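Side-chain contacts in malyl-CoA lyase/beta-methylmalyl-CoA lyase (Methylobacterium extorquens, PDB 5UGR), which belongs to the HpcH/HpaI aldolase/citrate lyase family, folds around a TIM barrel and binds a magnesium ion: residues Thr121-Glu124 / Gln125-Arg129; Ile303-Ala306 / Ser307-Ala311. One frame throughout, in Å; residues are numbered along the deposited sequence.

Contact 1: Thr121-Glu124 / Gln125-Arg129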
loop_
_atom_site.group_PDB
_atom_site.type_symbol
_atom_site.label_atom_id
_atom_site.label_comp_id
_atom_site.label_asym_id
_atom_site.label_seq_id
_atom_site.Cartn_x
_atom_site.Cartn_y
_atom_site.Cartn_z
ATOM N N THR A 121 13.460 -21.872 8.898
ATOM C CA THR A 121 14.487 -21.975 7.887
ATOM C C THR A 121 15.882 -22.164 8.509
ATOM O O THR A 121 16.688 -22.996 8.034
ATOM C CB THR A 121 14.455 -20.800 6.891
ATOM O OG1 THR A 121 13.132 -20.739 6.321
ATOM C CG2 THR A 121 15.499 -20.964 5.815
ATOM N N GLN A 122 16.192 -21.346 9.507
ATOM C CA GLN A 122 17.512 -21.403 10.159
ATOM C C GLN A 122 17.749 -22.772 10.761
ATOM O O GLN A 122 18.853 -23.327 10.638
ATOM C CB GLN A 122 17.681 -20.326 11.192
ATOM C CG GLN A 122 17.746 -18.942 10.531
ATOM C CD GLN A 122 17.894 -17.828 11.517
ATOM O OE1 GLN A 122 18.108 -18.074 12.716
ATOM N NE2 GLN A 122 17.724 -16.584 11.046
ATOM N N ILE A 123 16.743 -23.343 11.399
ATOM C CA ILE A 123 16.927 -24.676 12.015
ATOM C C ILE A 123 17.135 -25.708 10.936
ATOM O O ILE A 123 18.013 -26.610 11.049
ATOM C CB ILE A 123 15.741 -25.053 12.916
ATOM C CG1 ILE A 123 15.565 -24.036 14.050
ATOM C CG2 ILE A 123 15.907 -26.455 13.473
ATOM C CD1 ILE A 123 14.133 -24.018 14.584
ATOM N N GLU A 124 16.366 -25.616 9.846
ATOM C CA GLU A 124 16.549 -26.542 8.747
ATOM C C GLU A 124 17.971 -26.418 8.098
ATOM O O GLU A 124 18.568 -27.430 7.683
ATOM C CB GLU A 124 15.426 -26.357 7.676
ATOM C CG GLU A 124 14.071 -26.843 8.131
ATOM C CD GLU A 124 13.013 -26.801 7.039
ATOM O OE1 GLU A 124 13.150 -26.058 6.039
ATOM O OE2 GLU A 124 12.030 -27.581 7.213
ATOM N N GLN A 125 18.464 -25.188 7.964
ATOM C CA GLN A 125 19.814 -24.945 7.496
ATOM C C GLN A 125 20.820 -25.633 8.438
ATOM O O GLN A 125 21.762 -26.256 7.952
ATOM C CB GLN A 125 20.115 -23.473 7.422
ATOM C CG GLN A 125 19.388 -22.730 6.308
ATOM C CD GLN A 125 19.664 -21.229 6.294
ATOM O OE1 GLN A 125 20.127 -20.621 5.258
ATOM N NE2 GLN A 125 19.381 -20.643 7.342
ATOM N N ALA A 126 20.641 -25.506 9.753
ATOM C CA ALA A 126 21.583 -26.074 10.686
ATOM C C ALA A 126 21.573 -27.597 10.594
ATOM O O ALA A 126 22.626 -28.237 10.728
ATOM C CB ALA A 126 21.234 -25.622 12.095
ATOM N N LYS A 127 20.397 -28.177 10.375
ATOM C CA LYS A 127 20.252 -29.617 10.429
ATOM C C LYS A 127 20.500 -30.285 9.071
ATOM O O LYS A 127 20.524 -31.508 8.982
ATOM C CB LYS A 127 18.888 -30.074 10.990
ATOM C CG LYS A 127 18.616 -29.676 12.452
ATOM C CD LYS A 127 19.653 -30.135 13.479
ATOM C CE LYS A 127 19.635 -31.617 13.591
ATOM N NZ LYS A 127 20.625 -31.948 14.657
ATOM N N LYS A 128 20.649 -29.478 8.033
ATOM C CA LYS A 128 20.933 -29.995 6.697
ATOM C C LYS A 128 19.888 -31.004 6.176
ATOM O O LYS A 128 20.199 -31.886 5.445
ATOM C CB LYS A 128 22.359 -30.533 6.607
ATOM C CG LYS A 128 23.440 -29.506 6.972
ATOM C CD LYS A 128 24.809 -30.180 7.010
ATOM C CE LYS A 128 25.922 -29.127 7.048
ATOM N NZ LYS A 128 27.292 -29.713 7.197
ATOM N N ARG A 129 18.658 -30.529 6.348
ATOM C CA ARG A 129 17.427 -31.228 6.093
ATOM C C ARG A 129 17.112 -31.426 4.581
ATOM O O ARG A 129 17.239 -30.442 3.859
ATOM C CB ARG A 129 16.390 -30.346 6.755
ATOM C CG ARG A 129 16.422 -30.384 8.193
ATOM C CD ARG A 129 15.790 -31.743 8.422
ATOM N NE ARG A 129 16.084 -32.276 9.716
ATOM C CZ ARG A 129 15.495 -31.842 10.829
ATOM N NH1 ARG A 129 15.838 -32.371 11.976
ATOM N NH2 ARG A 129 14.588 -30.828 10.766
HETATM O O HOH W 1 12.650 -29.936 8.393
#
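The guanidinium of Arg129 has Lys127 CB 3.7 Å above one face, offset toward the rim, and it sends NH2 toward the carboxylate of Glu124. Arg129 is modelled in two conformers, and what is said of its side chain holds for the one described here. The two charged groups do not touch: a water accepts from Arg129 NH2 at 3.2 Å and donates to Glu124 OE2 at 2.7 Å. This is the end of helix 110-127, which links strands 101-104 and 134-139 in a beta-alpha-beta unit of the TIM barrel, and it closes as a Schellman motif. Lys128 leaves the helix with positive phi (57°), turning the chain so that Arg129 N points back at Glu124 O, a straight but long and weak bond of 3.4 Å. Inside that loop, Lys128 N makes an equally weak bond to Gln125 O.

Arg129 bends at its second torsion (chi2 -75°), while Glu124 runs extended beyond CG, and the polar ends meet across the water. Both have other partners: Glu124 OE1 forms a salt bridge with Arg157 and OE2 accepts from Ile133 N, while Arg129 NH2 in this conformer also donates to Val93 O. The buried carboxylate is thus gripped at both oxygens, which probably favours its charged form. Below the polar ends the aliphatic stems touch, with Arg129 CG 4.2 Å from Glu124 CB.

Contact 2: Ile303-Ala306 / Ser307-Ala311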
loop_
_atom_site.group_PDB
_atom_site.type_symbol
_atom_site.label_atom_id
_atom_site.label_comp_id
_atom_site.label_asym_id
_atom_site.label_seq_id
_atom_site.Cartn_x
_atom_site.Cartn_y
_atom_site.Cartn_z
ATOM N N ILE A 303 -8.790 -24.990 -22.318
ATOM C CA ILE A 303 -8.508 -25.237 -20.924
ATOM C C ILE A 303 -7.261 -24.443 -20.587
ATOM O O ILE A 303 -6.183 -24.747 -21.068
ATOM C CB ILE A 303 -8.293 -26.730 -20.597
ATOM C CG1 ILE A 303 -9.429 -27.603 -21.134
ATOM C CG2 ILE A 303 -8.139 -26.892 -19.093
ATOM C CD1 ILE A 303 -10.816 -27.278 -20.616
ATOM N N ASP A 304 -7.412 -23.407 -19.760
ATOM C CA ASP A 304 -6.309 -22.482 -19.504
ATOM C C ASP A 304 -5.328 -23.003 -18.422
ATOM O O ASP A 304 -5.586 -24.041 -17.788
ATOM C CB ASP A 304 -6.856 -21.066 -19.177
ATOM C CG ASP A 304 -7.667 -20.982 -17.933
ATOM O OD1 ASP A 304 -7.585 -21.870 -17.044
ATOM O OD2 ASP A 304 -8.316 -19.899 -17.741
ATOM N N ILE A 305 -4.193 -22.297 -18.245
ATOM C CA ILE A 305 -3.176 -22.775 -17.324
ATOM C C ILE A 305 -3.694 -22.832 -15.879
ATOM O O ILE A 305 -3.367 -23.774 -15.150
ATOM C CB ILE A 305 -1.871 -21.964 -17.455
ATOM C CG1 ILE A 305 -0.753 -22.543 -16.612
ATOM C CG2 ILE A 305 -2.083 -20.457 -17.121
ATOM C CD1 ILE A 305 0.607 -21.947 -16.922
ATOM N N ALA A 306 -4.514 -21.860 -15.436
ATOM C CA ALA A 306 -5.027 -21.972 -14.069
ATOM C C ALA A 306 -5.845 -23.241 -13.868
ATOM O O ALA A 306 -5.738 -23.929 -12.851
ATOM C CB ALA A 306 -5.879 -20.738 -13.775
ATOM N N SER A 307 -6.615 -23.581 -14.889
ATOM C CA SER A 307 -7.499 -24.753 -14.851
ATOM C C SER A 307 -6.689 -26.069 -14.910
ATOM O O SER A 307 -6.992 -27.050 -14.169
ATOM C CB SER A 307 -8.520 -24.673 -15.964
ATOM O OG SER A 307 -9.346 -23.523 -15.834
ATOM N N ILE A 308 -5.618 -26.066 -15.741
ATOM C CA ILE A 308 -4.668 -27.212 -15.782
ATOM C C ILE A 308 -4.079 -27.413 -14.393
ATOM O O ILE A 308 -4.001 -28.547 -13.927
ATOM C CB ILE A 308 -3.563 -26.978 -16.836
ATOM C CG1 ILE A 308 -4.203 -27.101 -18.238
ATOM C CG2 ILE A 308 -2.361 -27.882 -16.625
ATOM C CD1 ILE A 308 -3.366 -26.527 -19.379
ATOM N N ARG A 309 -3.601 -26.320 -13.757
ATOM C CA ARG A 309 -3.004 -26.448 -12.440
ATOM C C ARG A 309 -3.949 -26.985 -11.391
ATOM O O ARG A 309 -3.536 -27.808 -10.548
ATOM C CB ARG A 309 -2.290 -25.162 -12.010
ATOM C CG ARG A 309 -1.118 -24.804 -12.890
ATOM C CD ARG A 309 -0.456 -23.467 -12.599
ATOM N NE ARG A 309 0.849 -23.367 -13.269
ATOM C CZ ARG A 309 1.813 -22.545 -12.908
ATOM N NH1 ARG A 309 1.630 -21.656 -11.901
ATOM N NH2 ARG A 309 2.936 -22.575 -13.598
ATOM N N MET A 310 -5.224 -26.585 -11.454
ATOM C CA MET A 310 -6.238 -27.177 -10.583
ATOM C C MET A 310 -6.435 -28.647 -10.829
ATOM O O MET A 310 -6.622 -29.419 -9.891
ATOM C CB MET A 310 -7.572 -26.448 -10.688
ATOM C CG MET A 310 -7.503 -25.040 -10.200
ATOM S SD MET A 310 -9.128 -24.243 -9.968
ATOM C CE MET A 310 -9.665 -25.009 -8.408
ATOM N N ALA A 311 -6.411 -29.049 -12.092
ATOM C CA ALA A 311 -6.592 -30.449 -12.447
ATOM C C ALA A 311 -5.430 -31.301 -11.943
ATOM O O ALA A 311 -5.647 -32.372 -11.367
ATOM C CB ALA A 311 -6.745 -30.592 -13.947
#
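Ile305 lies alongside the outer half of Arg309, one helical turn on, the two side chains pointing the same way. Ile305 CG1 comes within 3.8 Å of Arg309 NE, and CD1 reaches 4.1 Å from NH2. The isoleucine gets there because CG1 stands opposite the backbone N (chi1 -174°), while the arginine runs extended from CG to NE. Arg309 NH1 goes on to donate to Ile6 O, and Leu5 packs on both side chains.

On another side of this first turn, Asp304 bends its carboxylate back over the start of helix 305-322: with chi1 at 64°, CG sits between the backbone N and the carbonyl carbon. One oxygen, OD1, then takes two bonds from the same residue. Ser307 N donates to Asp304 OD1 at 2.9 Å, close to the line of its C-O bond, and Ser307 OG donates to Asp304 OD1 at 2.7 Å from above the carboxylate plane, 40° out of it. The other oxygen, OD2, forms a salt bridge with Lys106 of the fourth subunit, so the cap also belongs to a subunit interface.

Beneath the cap, Ile303 crosses Ile308 obliquely, CG2 to CG1 at 4.0 Å, and both also pack on strand 296-298 and helix 272-291. An apolar pair joining the residue before the cap to the fourth helical residue after it, round an aspartate N-cap, is the hydrophobic staple of a helix start, here set beside a metal site, with a bound magnesium ion about 7 Å from the Asp304 side chain.

The two contacts treat opposite ends of different helices: contact 1 finishes helix 110-127 of the barrel, and contact 2 starts helix 305-322 near the C-terminus. Their centres are 34 Å apart, and they share no element. Contact 1 is partly buried, with Gln122, Ile123 and Glu124 enclosed, whereas contact 2 lies at the surface and has no buried residue among those that touch. The chemistry follows the helix ends. In contact 1 the last carbonyls of the helix meet long, weak backbone bonds, and an acid meets one conformer of an arginine through water; in contact 2 an aspartate accepts directly from amide and hydroxyl. Both also meet other subunits.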